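Local coordinates for S-layer domain-containing protein (Ruminiclostridium thermocellum ATCC 27405, PDB 4QVS) that is of unknown function but contains a concanavalin A-like lectin/glucanase domain, forms a two-subunit assembly with bound sodium, and is probably part of a cell-surface protein with S-layer domains, at residues G30-S36 / D55-P61; G83-D89 / M100-S106; G108-F112 / T124-S129; W136-A140 / L150-G154; L143-G148 / E159-S164. All blocks are in the same frame, centred on the assembly; numbering follows the deposited sequence.

Interaction 1 (G30-S36 / D55-P61); sequences GNAVLYS and DDYVALP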
# COMPACT_ATOMS: atom_id res chain seq x y z
N GLY A 30 13.10 8.82 -31.26
CA GLY A 30 13.77 10.11 -31.14
C GLY A 30 14.14 10.49 -29.72
O GLY A 30 13.87 9.76 -28.74
N ASN A 31 14.76 11.66 -29.62
CA ASN A 31 15.24 12.14 -28.36
C ASN A 31 14.16 12.61 -27.43
O ASN A 31 13.18 13.21 -27.87
CB ASN A 31 16.23 13.26 -28.59
CG ASN A 31 17.45 12.82 -29.36
OD1 ASN A 31 17.78 11.62 -29.35
ND2 ASN A 31 18.12 13.76 -30.03
N ALA A 32 14.30 12.26 -26.14
CA ALA A 32 13.42 12.84 -25.11
C ALA A 32 13.89 14.27 -24.90
O ALA A 32 15.06 14.53 -24.97
CB ALA A 32 13.50 12.06 -23.81
N VAL A 33 12.98 15.21 -24.63
CA VAL A 33 13.39 16.56 -24.38
C VAL A 33 13.03 16.96 -22.96
O VAL A 33 11.87 16.88 -22.54
CB VAL A 33 12.72 17.54 -25.40
CG1 VAL A 33 13.27 18.94 -25.21
CG2 VAL A 33 12.98 17.06 -26.83
N LEU A 34 14.01 17.51 -22.26
CA LEU A 34 13.84 17.94 -20.88
C LEU A 34 13.62 19.44 -20.79
O LEU A 34 14.38 20.17 -21.38
CB LEU A 34 15.12 17.63 -20.07
CG LEU A 34 15.18 18.14 -18.61
CD1 LEU A 34 13.97 17.64 -17.84
CD2 LEU A 34 16.46 17.73 -17.85
N TYR A 35 12.61 19.85 -20.01
CA TYR A 35 12.34 21.25 -19.71
C TYR A 35 12.49 21.35 -18.18
O TYR A 35 11.58 21.03 -17.41
CB TYR A 35 10.96 21.65 -20.20
CG TYR A 35 10.80 21.48 -21.72
CD1 TYR A 35 11.19 22.47 -22.60
CD2 TYR A 35 10.30 20.31 -22.23
CE1 TYR A 35 11.04 22.31 -23.98
CE2 TYR A 35 10.16 20.12 -23.58
CZ TYR A 35 10.53 21.13 -24.45
OH TYR A 35 10.36 20.89 -25.76
N SER A 36 13.67 21.79 -17.75
CA SER A 36 14.00 21.92 -16.32
C SER A 36 15.22 22.78 -16.20
O SER A 36 16.17 22.63 -16.99
CB SER A 36 14.30 20.54 -15.70
OG SER A 36 14.53 20.67 -14.32
N ASP A 55 6.99 23.49 -12.94
CA ASP A 55 6.69 23.55 -14.37
C ASP A 55 7.62 22.70 -15.23
O ASP A 55 7.60 22.78 -16.45
CB ASP A 55 6.70 24.99 -14.81
CG ASP A 55 7.99 25.73 -14.50
OD1 ASP A 55 9.07 25.13 -14.35
OD2 ASP A 55 7.93 26.96 -14.41
N ASP A 56 8.39 21.83 -14.60
CA ASP A 56 9.33 20.96 -15.29
C ASP A 56 8.70 19.67 -15.75
O ASP A 56 7.88 19.09 -15.04
CB ASP A 56 10.48 20.54 -14.32
CG ASP A 56 11.35 21.69 -13.95
OD1 ASP A 56 11.16 22.83 -14.48
OD2 ASP A 56 12.24 21.46 -13.12
N TYR A 57 9.15 19.17 -16.90
CA TYR A 57 8.65 17.90 -17.45
C TYR A 57 9.54 17.36 -18.56
O TYR A 57 10.48 18.00 -18.97
CB TYR A 57 7.23 18.08 -18.03
CG TYR A 57 7.21 19.03 -19.21
CD1 TYR A 57 7.24 20.38 -19.00
CD2 TYR A 57 7.13 18.57 -20.52
CE1 TYR A 57 7.21 21.27 -20.07
CE2 TYR A 57 7.09 19.49 -21.61
CZ TYR A 57 7.15 20.84 -21.34
OH TYR A 57 7.17 21.83 -22.33
N VAL A 58 9.17 16.22 -19.10
CA VAL A 58 9.91 15.63 -20.18
C VAL A 58 8.95 15.36 -21.30
O VAL A 58 7.90 14.77 -21.08
CB VAL A 58 10.55 14.29 -19.74
CG1 VAL A 58 11.32 13.68 -20.88
CG2 VAL A 58 11.46 14.54 -18.53
N ALA A 59 9.33 15.77 -22.52
CA ALA A 59 8.54 15.49 -23.69
C ALA A 59 9.18 14.28 -24.33
O ALA A 59 10.39 14.24 -24.55
CB ALA A 59 8.53 16.66 -24.69
N LEU A 60 8.36 13.28 -24.64
CA LEU A 60 8.82 12.08 -25.31
C LEU A 60 8.44 12.27 -26.76
O LEU A 60 7.55 13.05 -27.08
CB LEU A 60 8.13 10.85 -24.74
CG LEU A 60 8.48 10.54 -23.27
CD1 LEU A 60 7.57 9.47 -22.72
CD2 LEU A 60 9.91 10.07 -23.16
N PRO A 61 9.09 11.54 -27.66
CA PRO A 61 8.71 11.76 -29.09
C PRO A 61 7.37 11.12 -29.40
O PRO A 61 6.97 10.12 -28.75
CB PRO A 61 9.84 11.07 -29.87
CG PRO A 61 10.50 10.14 -28.88
CD PRO A 61 10.28 10.70 -27.49
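Tyr35 and Tyr57 face each other across strands 32-35 and 57-60, the middle strand and one outer strand of this chain's three-stranded antiparallel sheet, probably part of a concanavalin A-like β-sandwich. The backbone ladder is regular: Val33 and Ala59 exchange N-H and C=O in both directions, each bond 2.8 Å from N to O, and Tyr35 and Tyr57 form the next hydrogen-bonded pair.

Tyr35 can be traced outward. Its CB sits over the face of the Tyr57 ring, 4.2 Å from the centroid, a CH-pi contact. CG comes next, near the phenol end of that ring. CD2 makes the closest approach, 3.3 Å from Tyr57 CZ. CE2 meets Tyr57 OH, which stands over one face of the Tyr35 ring, and at the ring edge it touches Ala59 CB at 4.0 Å. CZ ends 4.0 Å from Tyr57 OH. The planes are 21° apart, but the rings are strongly offset. Tyr57 reaches this place because its CG lies between the backbone N and the carbonyl carbon (chi1 64°). Its ring also has Lys181 of the second subunit as a cation-pi partner, and Val58 to Leu60 pair with a strand of that subunit.

On the reverse face Leu34 CD1 packs on Val58 CG2 at 4.0 Å. Where the strands part, Ser36 OG lies 2.7 Å from Asp56 OD2, with Ser50 O a rival acceptor.

Interaction 2 (G83-D89 / M100-S106); sequences GEQPIFD and MRLTAES
Leu102 presses its CB onto one face of the Phe88 ring, 3.6 Å from the centroid and only 17° off the ring normal, a clear CH-pi contact. It lands off-centre, toward CE2; Leu102 CD2 stays on that side of the plane but beyond the rim, 3.7 Å from Phe88 CE2. The ring can meet Leu102 in this way because its CG stands between its own backbone N and carbonyl carbon (chi1 71°), folding the phenyl back over the neighbouring strand. Ile87 comes to the same leucine from another direction: its CD1 approaches Leu102 CD2 to 4.0 Å, and its CB sits close to Leu102 O.

Two consecutive residues thus face one, which is a classic β-bulge in the hairpin of strands 85-91 and 99-104. Leu102 O is gripped by both amides, Ile87 N at 2.8 Å and Phe88 N at 3.2 Å, while Leu102 N returns a bond to Phe88 O. Before the bulge the ladder is held by Ala104 N to Gln85 O, with a weak return bond from Gln85 N.

On the face carrying Pro86 and Thr103, Asp89 and Arg101 touch through carbons, Asp89 CB to Arg101 CG at 3.9 Å. Carboxylate and guanidinium planes lie 53° apart and their charged atoms do not meet. Asp89 OD2 bonds instead to His183 of the second subunit; Arg101 forms salt bridges with Glu122 and with Asp190 of the second subunit. At the open end of the hairpin, water 1 donates to Glu105 O at 2.7 Å and receives a weak bond from Gly83 N.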
# COMPACT_ATOMS: atom_id res chain seq x y z
N GLY A 83 1.14 13.89 -3.19
CA GLY A 83 -0.03 14.63 -3.65
C GLY A 83 -0.44 14.25 -5.07
O GLY A 83 0.22 13.42 -5.72
N GLU A 84 -1.50 14.89 -5.56
CA GLU A 84 -2.04 14.60 -6.86
C GLU A 84 -1.12 15.21 -7.92
O GLU A 84 -0.97 16.43 -8.00
CB GLU A 84 -3.51 15.06 -6.94
CG GLU A 84 -4.38 14.33 -5.91
CD GLU A 84 -5.87 14.56 -6.05
OE1 GLU A 84 -6.35 15.70 -6.30
OE2 GLU A 84 -6.60 13.57 -5.88
N GLN A 85 -0.49 14.34 -8.72
CA GLN A 85 0.50 14.73 -9.75
C GLN A 85 0.59 13.71 -10.89
O GLN A 85 0.59 12.50 -10.62
CB GLN A 85 1.92 14.79 -9.11
CG GLN A 85 2.22 15.94 -8.16
CD GLN A 85 3.39 15.60 -7.24
OE1 GLN A 85 4.47 16.19 -7.30
NE2 GLN A 85 3.18 14.61 -6.39
N PRO A 86 0.72 14.19 -12.15
CA PRO A 86 0.84 13.26 -13.29
C PRO A 86 2.24 12.70 -13.34
O PRO A 86 3.18 13.45 -13.17
CB PRO A 86 0.61 14.17 -14.52
CG PRO A 86 0.93 15.55 -14.06
CD PRO A 86 1.08 15.56 -12.54
N ILE A 87 2.37 11.39 -13.51
CA ILE A 87 3.69 10.80 -13.64
C ILE A 87 4.01 10.67 -15.12
O ILE A 87 5.09 11.05 -15.56
CB ILE A 87 3.77 9.44 -12.92
CG1 ILE A 87 3.54 9.61 -11.41
CG2 ILE A 87 5.14 8.85 -13.18
CD1 ILE A 87 3.48 8.31 -10.63
N PHE A 88 3.09 10.06 -15.88
CA PHE A 88 3.20 10.01 -17.34
C PHE A 88 1.81 10.14 -17.99
O PHE A 88 0.76 9.86 -17.38
CB PHE A 88 4.00 8.81 -17.91
CG PHE A 88 3.33 7.48 -17.80
CD1 PHE A 88 2.18 7.18 -18.52
CD2 PHE A 88 3.90 6.46 -17.02
CE1 PHE A 88 1.57 5.95 -18.42
CE2 PHE A 88 3.31 5.23 -16.96
CZ PHE A 88 2.15 4.96 -17.65
N ASP A 89 1.81 10.52 -19.25
CA ASP A 89 0.54 10.73 -19.98
C ASP A 89 0.86 10.60 -21.44
O ASP A 89 1.78 11.21 -21.93
CB ASP A 89 -0.04 12.07 -19.55
CG ASP A 89 -1.26 12.48 -20.33
OD1 ASP A 89 -2.00 11.67 -20.87
OD2 ASP A 89 -1.54 13.68 -20.27
N MSE A 100 -3.96 7.58 -21.81
CA MSE A 100 -3.65 6.70 -20.68
C MSE A 100 -2.64 7.50 -19.90
O MSE A 100 -1.78 8.16 -20.47
CB MSE A 100 -3.36 5.27 -21.08
CG MSE A 100 -1.93 5.05 -21.53
SE MSE A 100 -1.84 3.39 -22.56
CE MSE A 100 0.05 3.72 -22.54
N ARG A 101 -2.81 7.50 -18.58
CA ARG A 101 -2.05 8.35 -17.71
C ARG A 101 -1.76 7.69 -16.33
O ARG A 101 -2.67 7.14 -15.71
CB ARG A 101 -2.93 9.54 -17.49
CG ARG A 101 -2.35 10.66 -16.68
CD ARG A 101 -3.22 11.90 -16.84
NE ARG A 101 -4.60 11.72 -16.35
CZ ARG A 101 -5.46 12.72 -16.15
NH1 ARG A 101 -5.11 13.96 -16.40
NH2 ARG A 101 -6.70 12.47 -15.70
N LEU A 102 -0.54 7.77 -15.85
CA LEU A 102 -0.20 7.17 -14.54
C LEU A 102 -0.07 8.36 -13.63
O LEU A 102 0.58 9.33 -14.00
CB LEU A 102 1.11 6.38 -14.54
CG LEU A 102 1.51 5.76 -13.18
CD1 LEU A 102 0.65 4.58 -12.82
CD2 LEU A 102 2.95 5.31 -13.23
N THR A 103 -0.72 8.30 -12.47
CA THR A 103 -0.68 9.39 -11.56
C THR A 103 -0.31 8.95 -10.12
O THR A 103 -0.55 7.81 -9.70
CB THR A 103 -2.03 10.05 -11.50
OG1 THR A 103 -3.00 9.07 -11.17
CG2 THR A 103 -2.44 10.65 -12.91
N ALA A 104 0.31 9.90 -9.42
CA ALA A 104 0.54 9.84 -8.00
C ALA A 104 -0.75 10.34 -7.38
O ALA A 104 -1.40 11.26 -7.92
CB ALA A 104 1.70 10.74 -7.63
N GLU A 105 -1.16 9.72 -6.27
CA GLU A 105 -2.41 10.07 -5.61
C GLU A 105 -2.25 10.87 -4.30
O GLU A 105 -1.12 11.17 -3.88
CB GLU A 105 -3.23 8.79 -5.41
CG GLU A 105 -3.53 8.09 -6.73
CD GLU A 105 -4.41 8.93 -7.64
OE1 GLU A 105 -5.63 8.95 -7.42
OE2 GLU A 105 -3.88 9.54 -8.60
N SER A 106 -3.37 11.25 -3.69
CA SER A 106 -3.35 12.05 -2.44
C SER A 106 -2.49 11.52 -1.32
O SER A 106 -2.20 12.25 -0.39
CB SER A 106 -4.76 12.20 -1.86
OG SER A 106 -5.56 13.00 -2.70
O HOH W 1 1.49 10.63 -3.89

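Interaction 3 (G108-F112 / T124-S129); sequences GKIKF and TITSGS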
# COMPACT_ATOMS: atom_id res chain seq x y z
N GLY A 108 0.38 8.80 -1.74
CA GLY A 108 1.55 7.95 -2.04
C GLY A 108 1.12 6.76 -2.88
O GLY A 108 1.96 6.06 -3.45
N LYS A 109 -0.18 6.49 -2.93
CA LYS A 109 -0.68 5.49 -3.86
C LYS A 109 -0.42 6.03 -5.28
O LYS A 109 0.00 7.18 -5.44
CB LYS A 109 -2.16 5.26 -3.71
CG LYS A 109 -2.56 4.76 -2.35
CD LYS A 109 -4.01 4.33 -2.31
CE LYS A 109 -4.97 5.48 -2.52
NZ LYS A 109 -6.27 5.15 -1.90
N ILE A 110 -0.61 5.16 -6.26
CA ILE A 110 -0.47 5.50 -7.68
C ILE A 110 -1.69 4.94 -8.39
O ILE A 110 -2.28 3.96 -7.93
CB ILE A 110 0.81 4.95 -8.36
CG1 ILE A 110 0.88 3.43 -8.30
CG2 ILE A 110 2.05 5.57 -7.75
CD1 ILE A 110 2.16 2.81 -8.84
N LYS A 111 -2.06 5.58 -9.48
CA LYS A 111 -3.20 5.16 -10.27
C LYS A 111 -2.88 5.20 -11.74
O LYS A 111 -2.26 6.13 -12.25
CB LYS A 111 -4.38 6.08 -10.04
CG LYS A 111 -5.64 5.65 -10.78
CD LYS A 111 -6.85 6.44 -10.33
CE LYS A 111 -6.78 7.85 -10.89
NZ LYS A 111 -7.69 8.79 -10.19
N PHE A 112 -3.35 4.19 -12.43
CA PHE A 112 -3.20 4.12 -13.84
C PHE A 112 -4.60 4.17 -14.38
O PHE A 112 -5.49 3.55 -13.86
CB PHE A 112 -2.47 2.85 -14.24
CG PHE A 112 -2.33 2.70 -15.68
CD1 PHE A 112 -1.57 3.61 -16.41
CD2 PHE A 112 -2.98 1.68 -16.34
CE1 PHE A 112 -1.45 3.50 -17.79
CE2 PHE A 112 -2.87 1.56 -17.72
CZ PHE A 112 -2.10 2.48 -18.45
N THR A 124 -9.57 2.38 -14.38
CA THR A 124 -8.38 2.57 -13.58
C THR A 124 -7.89 1.38 -12.79
O THR A 124 -8.61 0.40 -12.58
CB THR A 124 -8.73 3.57 -12.51
OG1 THR A 124 -9.69 2.96 -11.65
CG2 THR A 124 -9.35 4.81 -13.14
N ILE A 125 -6.65 1.50 -12.33
CA ILE A 125 -6.04 0.53 -11.41
C ILE A 125 -5.38 1.40 -10.37
O ILE A 125 -4.63 2.32 -10.71
CB ILE A 125 -4.91 -0.29 -12.02
CG1 ILE A 125 -5.20 -0.67 -13.46
CG2 ILE A 125 -4.65 -1.52 -11.16
CD1 ILE A 125 -4.00 -1.25 -14.18
N THR A 126 -5.63 1.12 -9.09
CA THR A 126 -5.08 1.93 -8.01
C THR A 126 -4.32 1.07 -7.03
O THR A 126 -4.80 0.02 -6.66
CB THR A 126 -6.20 2.68 -7.27
OG1 THR A 126 -7.01 3.38 -8.22
CG2 THR A 126 -5.61 3.66 -6.29
N SER A 127 -3.15 1.50 -6.58
CA SER A 127 -2.38 0.71 -5.61
C SER A 127 -3.04 0.68 -4.21
O SER A 127 -3.94 1.47 -3.92
CB SER A 127 -0.94 1.20 -5.54
OG SER A 127 -0.84 2.55 -5.14
N GLY A 128 -2.60 -0.25 -3.35
CA GLY A 128 -3.20 -0.46 -2.01
C GLY A 128 -2.93 0.59 -0.93
O GLY A 128 -1.93 1.29 -0.98
N SER A 129 -3.83 0.70 0.04
CA SER A 129 -3.63 1.63 1.17
C SER A 129 -2.60 0.99 2.13
O SER A 129 -2.29 -0.20 2.01
CB SER A 129 -4.94 1.89 1.93
OG SER A 129 -6.06 1.94 1.08
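A chi1 of 61° at Ser127 tucks OG between the backbone N and the carbonyl carbon and aims it at Ile110, whose N-H it accepts at 2.8 Å from N to OG. Phe112 is set by chi1 177°, with CG trans to the amide nitrogen, so that its ring lies beside Ile125 and points the same way; Ile125 CD1 meets the ring edge at CD2, 3.8 Å away.

The strands belong to the antiparallel hairpin 110-115/123-126, at one border of the four-stranded sheet of this chain. Phe112 and Ile125 are a regular hydrogen-bonded pair, with both N-to-O distances 2.8 Å. One pair further on, Ser127 N still bonds to Ile110 O at 2.9 Å, but the returning bond ends on the serine hydroxyl instead of a backbone carbonyl. The ladder therefore finishes on a side chain just as the segment 124-129 peels away.

On the other face, Lys111 and Thr126 face each other as a non-hydrogen-bonded pair. The lysine CG and CD both lie 3.7 Å from Thr126 OG1, and a bend further out carries NZ to Tyr192 OH of the second subunit. Lys109 lays its aliphatic chain along the departing backbone, CD 3.3 Å from Ser127 O. Phe112 also packs on Val141 of the second subunit.

By taking the amide of Ile110 on a hydroxyl, Ser127 keeps that N-H satisfied where the partner backbone no longer offers it a carbonyl, and its own carbonyl is turned toward the methylenes of Lys109.

Interaction 4 (W136-A140 / L150-G154); sequences WKHVA and LYING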
# COMPACT_ATOMS: atom_id res chain seq x y z
N TRP A 136 -6.08 8.11 11.77
CA TRP A 136 -6.98 7.01 12.16
C TRP A 136 -7.38 6.14 10.99
O TRP A 136 -7.88 6.64 10.00
CB TRP A 136 -8.29 7.56 12.79
CG TRP A 136 -8.19 7.95 14.23
CD1 TRP A 136 -8.15 9.21 14.75
CD2 TRP A 136 -8.12 7.05 15.34
NE1 TRP A 136 -8.07 9.15 16.13
CE2 TRP A 136 -8.05 7.83 16.51
CE3 TRP A 136 -8.13 5.66 15.46
CZ2 TRP A 136 -7.99 7.26 17.80
CZ3 TRP A 136 -8.07 5.10 16.74
CH2 TRP A 136 -8.00 5.90 17.89
N LYS A 137 -7.17 4.83 11.07
CA LYS A 137 -7.62 3.93 10.01
C LYS A 137 -8.27 2.69 10.63
O LYS A 137 -8.01 2.39 11.79
CB LYS A 137 -6.46 3.56 9.07
CG LYS A 137 -6.03 4.68 8.10
CD LYS A 137 -5.08 4.17 7.02
CE LYS A 137 -4.98 5.09 5.80
NZ LYS A 137 -4.28 6.34 6.16
N HIS A 138 -9.11 2.00 9.88
CA HIS A 138 -9.74 0.78 10.36
C HIS A 138 -8.96 -0.41 9.84
O HIS A 138 -8.64 -0.47 8.68
CB HIS A 138 -11.20 0.68 9.92
CG HIS A 138 -11.92 -0.48 10.55
ND1 HIS A 138 -12.13 -1.68 9.91
CD2 HIS A 138 -12.43 -0.63 11.80
CE1 HIS A 138 -12.75 -2.51 10.72
NE2 HIS A 138 -12.96 -1.89 11.87
N VAL A 139 -8.63 -1.35 10.72
CA VAL A 139 -7.94 -2.53 10.27
C VAL A 139 -8.70 -3.79 10.64
O VAL A 139 -9.27 -3.86 11.71
CB VAL A 139 -6.53 -2.60 10.86
CG1 VAL A 139 -5.82 -3.87 10.41
CG2 VAL A 139 -5.71 -1.38 10.45
N ALA A 140 -8.69 -4.78 9.77
CA ALA A 140 -9.33 -6.06 10.07
C ALA A 140 -8.56 -7.20 9.44
O ALA A 140 -7.89 -7.02 8.43
CB ALA A 140 -10.77 -6.07 9.58
N LEU A 150 -6.44 -9.38 4.87
CA LEU A 150 -6.17 -8.12 5.53
C LEU A 150 -6.97 -7.05 4.88
O LEU A 150 -7.03 -6.96 3.64
CB LEU A 150 -4.72 -7.71 5.37
CG LEU A 150 -3.72 -8.40 6.26
CD1 LEU A 150 -2.29 -8.07 5.85
CD2 LEU A 150 -4.00 -7.97 7.70
N TYR A 151 -7.52 -6.19 5.73
CA TYR A 151 -8.29 -5.04 5.29
C TYR A 151 -7.85 -3.77 5.99
O TYR A 151 -7.61 -3.76 7.22
CB TYR A 151 -9.76 -5.20 5.66
CG TYR A 151 -10.51 -6.31 5.00
CD1 TYR A 151 -10.54 -7.60 5.55
CD2 TYR A 151 -11.26 -6.06 3.87
CE1 TYR A 151 -11.26 -8.61 4.95
CE2 TYR A 151 -11.97 -7.06 3.26
CZ TYR A 151 -11.97 -8.32 3.79
OH TYR A 151 -12.72 -9.25 3.14
N ILE A 152 -7.77 -2.68 5.22
CA ILE A 152 -7.52 -1.34 5.74
C ILE A 152 -8.71 -0.51 5.26
O ILE A 152 -9.04 -0.55 4.09
CB ILE A 152 -6.23 -0.71 5.22
CG1 ILE A 152 -5.02 -1.50 5.75
CG2 ILE A 152 -6.15 0.74 5.67
CD1 ILE A 152 -3.69 -1.01 5.25
N ASN A 153 -9.38 0.18 6.17
CA ASN A 153 -10.62 0.89 5.84
C ASN A 153 -11.56 0.13 4.91
O ASN A 153 -12.13 0.71 3.99
CB ASN A 153 -10.32 2.28 5.27
CG ASN A 153 -9.67 3.17 6.29
OD1 ASN A 153 -10.12 3.27 7.43
ND2 ASN A 153 -8.60 3.84 5.88
N GLY A 154 -11.71 -1.17 5.14
CA GLY A 154 -12.66 -1.99 4.38
C GLY A 154 -12.26 -2.42 2.99
O GLY A 154 -13.09 -2.97 2.25
O HOH W 2 -10.79 -2.23 7.69
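His138 and Asn153 hold each other by two hydrogen bonds: Asn153 N to His138 O at 2.7 Å, and His138 N to the side-chain Asn153 OD1 at 2.9 Å. In the second the donor stands 51° above the amide plane of the asparagine, not on a lone pair. The side-chain oxygen takes the place a backbone carbonyl would have; Asn153 and Gly154 have left-handed backbone angles, consistent with a type I' turn into strand 155-160.

Water 2 fastens the same corner. It lies at the edge of the imidazole, in its plane, 2.7 Å from His138 ND1, accepts from Gly154 N at 2.9 Å, and gives a weak bond to His138 O. Further along, Ala140 and Tyr151 form an ordinary hydrogen-bonded pair of the antiparallel hairpin 137-144/147-152.

Outward from this polar frame, Lys137 runs across the Asn153 amide at about a right angle, CG 3.5 Å from Asn153 ND2, then sets CD 3.8 Å from Ile152 CG2; its NZ ends at Thr132 OG1. On the opposite face Ala140 CB touches Tyr151 CB at 4.1 Å, and helix 213-219 covers both through Ile216. The outer edge of strand 137-144 pairs with a strand of the second subunit, whose Trp76 meets the His138 ring edge-to-face.

With both backbone polar atoms of His138 bonded to Asn153, and water 2 joining its ring to Gly154, this end of a largely buried strand pair is tied to the turn by polar bonds.

Interaction 5 (L143-G148 / E159-S164); sequences LSGDTG and ENNTLS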
# COMPACT_ATOMS: atom_id res chain seq x y z
N LEU A 143 -10.25 -14.83 8.86
CA LEU A 143 -9.80 -16.18 8.49
C LEU A 143 -11.04 -16.98 8.12
O LEU A 143 -11.98 -17.07 8.92
CB LEU A 143 -9.02 -16.89 9.60
CG LEU A 143 -8.46 -18.29 9.25
CD1 LEU A 143 -7.28 -18.20 8.29
CD2 LEU A 143 -8.04 -19.07 10.50
N SER A 144 -11.06 -17.50 6.90
CA SER A 144 -12.18 -18.28 6.38
C SER A 144 -11.63 -19.51 5.72
O SER A 144 -11.21 -19.47 4.55
CB SER A 144 -12.97 -17.46 5.37
OG SER A 144 -13.79 -18.31 4.60
N GLY A 145 -11.65 -20.63 6.44
CA GLY A 145 -11.09 -21.85 5.92
C GLY A 145 -9.62 -21.54 5.77
O GLY A 145 -9.06 -20.89 6.64
N ASP A 146 -9.04 -21.92 4.64
CA ASP A 146 -7.60 -21.71 4.37
C ASP A 146 -7.23 -20.29 3.94
O ASP A 146 -6.04 -19.99 3.80
CB ASP A 146 -7.10 -22.68 3.29
CG ASP A 146 -7.17 -24.12 3.73
OD1 ASP A 146 -7.65 -24.37 4.85
OD2 ASP A 146 -6.73 -25.00 2.97
N THR A 147 -8.23 -19.43 3.73
CA THR A 147 -7.97 -18.08 3.25
C THR A 147 -8.04 -17.01 4.32
O THR A 147 -9.06 -16.85 4.98
CB THR A 147 -9.00 -17.71 2.18
OG1 THR A 147 -8.96 -18.69 1.15
CG2 THR A 147 -8.70 -16.33 1.61
N GLY A 148 -6.96 -16.25 4.45
CA GLY A 148 -6.88 -15.15 5.42
C GLY A 148 -6.84 -13.84 4.67
O GLY A 148 -6.19 -13.76 3.64
N GLU A 159 -3.95 -11.37 0.88
CA GLU A 159 -4.56 -12.69 1.14
C GLU A 159 -3.50 -13.78 1.11
O GLU A 159 -2.43 -13.64 0.50
CB GLU A 159 -5.55 -13.11 0.06
CG GLU A 159 -6.92 -12.47 0.05
CD GLU A 159 -7.69 -12.91 -1.18
OE1 GLU A 159 -7.60 -14.09 -1.57
OE2 GLU A 159 -8.36 -12.06 -1.78
N ASN A 160 -3.82 -14.89 1.75
CA ASN A 160 -2.97 -16.05 1.72
C ASN A 160 -3.93 -17.21 1.83
O ASN A 160 -4.46 -17.52 2.90
CB ASN A 160 -1.93 -16.03 2.83
CG ASN A 160 -1.07 -17.29 2.86
OD1 ASN A 160 -1.48 -18.33 2.34
ND2 ASN A 160 0.10 -17.20 3.48
N ASN A 161 -4.13 -17.85 0.70
CA ASN A 161 -5.08 -18.94 0.57
C ASN A 161 -4.54 -20.28 1.07
O ASN A 161 -5.21 -21.29 0.94
CB ASN A 161 -5.49 -19.02 -0.91
CG ASN A 161 -6.00 -17.68 -1.45
OD1 ASN A 161 -6.63 -16.90 -0.73
ND2 ASN A 161 -5.72 -17.40 -2.71
N THR A 162 -3.36 -20.28 1.68
CA THR A 162 -2.75 -21.52 2.18
C THR A 162 -2.68 -21.60 3.71
O THR A 162 -1.75 -22.20 4.25
CB THR A 162 -1.28 -21.60 1.72
OG1 THR A 162 -0.49 -20.71 2.51
CG2 THR A 162 -1.16 -21.26 0.24
N LEU A 163 -3.64 -21.01 4.42
CA LEU A 163 -3.58 -21.01 5.88
C LEU A 163 -4.46 -22.09 6.53
O LEU A 163 -5.64 -21.85 6.80
CB LEU A 163 -3.95 -19.63 6.42
CG LEU A 163 -3.07 -18.48 5.94
CD1 LEU A 163 -3.59 -17.16 6.46
CD2 LEU A 163 -1.63 -18.69 6.38
N SER A 164 -3.88 -23.26 6.77
CA SER A 164 -4.57 -24.38 7.41
C SER A 164 -4.37 -24.43 8.90
O SER A 164 -5.13 -25.10 9.59
CB SER A 164 -4.12 -25.72 6.82
OG SER A 164 -4.78 -25.97 5.60
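Leu163 N gives a short hydrogen bond to Asp146 O, 2.7 Å, meeting it in the carbonyl plane on a lone pair. Asp146 belongs to the type II' β-turn, Ser144 to Thr147, that closes the hairpin of strands 137-144 and 147-152; the chain leaving strand 155-160, the partner of 147-152 in the next hairpin, packs against this turn.

The close part is built round Leu163. Its CB sits 3.4 Å from Asp146 O and 4.1 Å from Leu143 CD1, while CD1 reaches over Gly148, 4.0 Å from its CA. With CG trans to the carbonyl carbon (chi1 -59°), the branch is directed to that glycine, where no side chain intervenes. Gly148 and Asn160 add a hydrogen-bonded strand pair, 3.2 Å in each direction, though Gly148 N comes to Asn160 O from well above its carbonyl plane. Leu143 pairs in turn with a strand of the second subunit and packs there on Phe71.

The outer side is looser. Ser164 OG makes a weak bond to Asp146 OD1 at 3.4 Å, and both Ser164 and Glu159 are exposed; Glu159 OE2 turns to Asn156 ND2. The Asn160 amide is used at both ends: ND2 bonds to Thr124 O of the second subunit, while OD1 closes an Asx turn, taking Thr162 N at 2.8 Å and, on a lone pair, Thr162 OG1 at 2.6 Å.

Interactions 2 and 3 share one antiparallel sheet; their centres are 9 Å apart, and Thr103 N lies 2.7 Å from Lys111 O, probably hydrogen-bonded. Interactions 4 and 5 occupy the two ends of another, with centres 18 Å apart. Between these halves the link is slight: Ser129 O touches Ile152 CD1 at 3.6 Å. Interaction 1 lies about 17 Å from interaction 2, centre to centre, without touching it, and about 40 Å from interaction 4. All five reach the second subunit, consistent with sandwiches completed between chains. Sodium, bound by Met10, Asp12, Asn45 and Asn47, stays outside them: a bound ion is about 11 Å from the side chain of Leu34 and about 12 Å from that of His138.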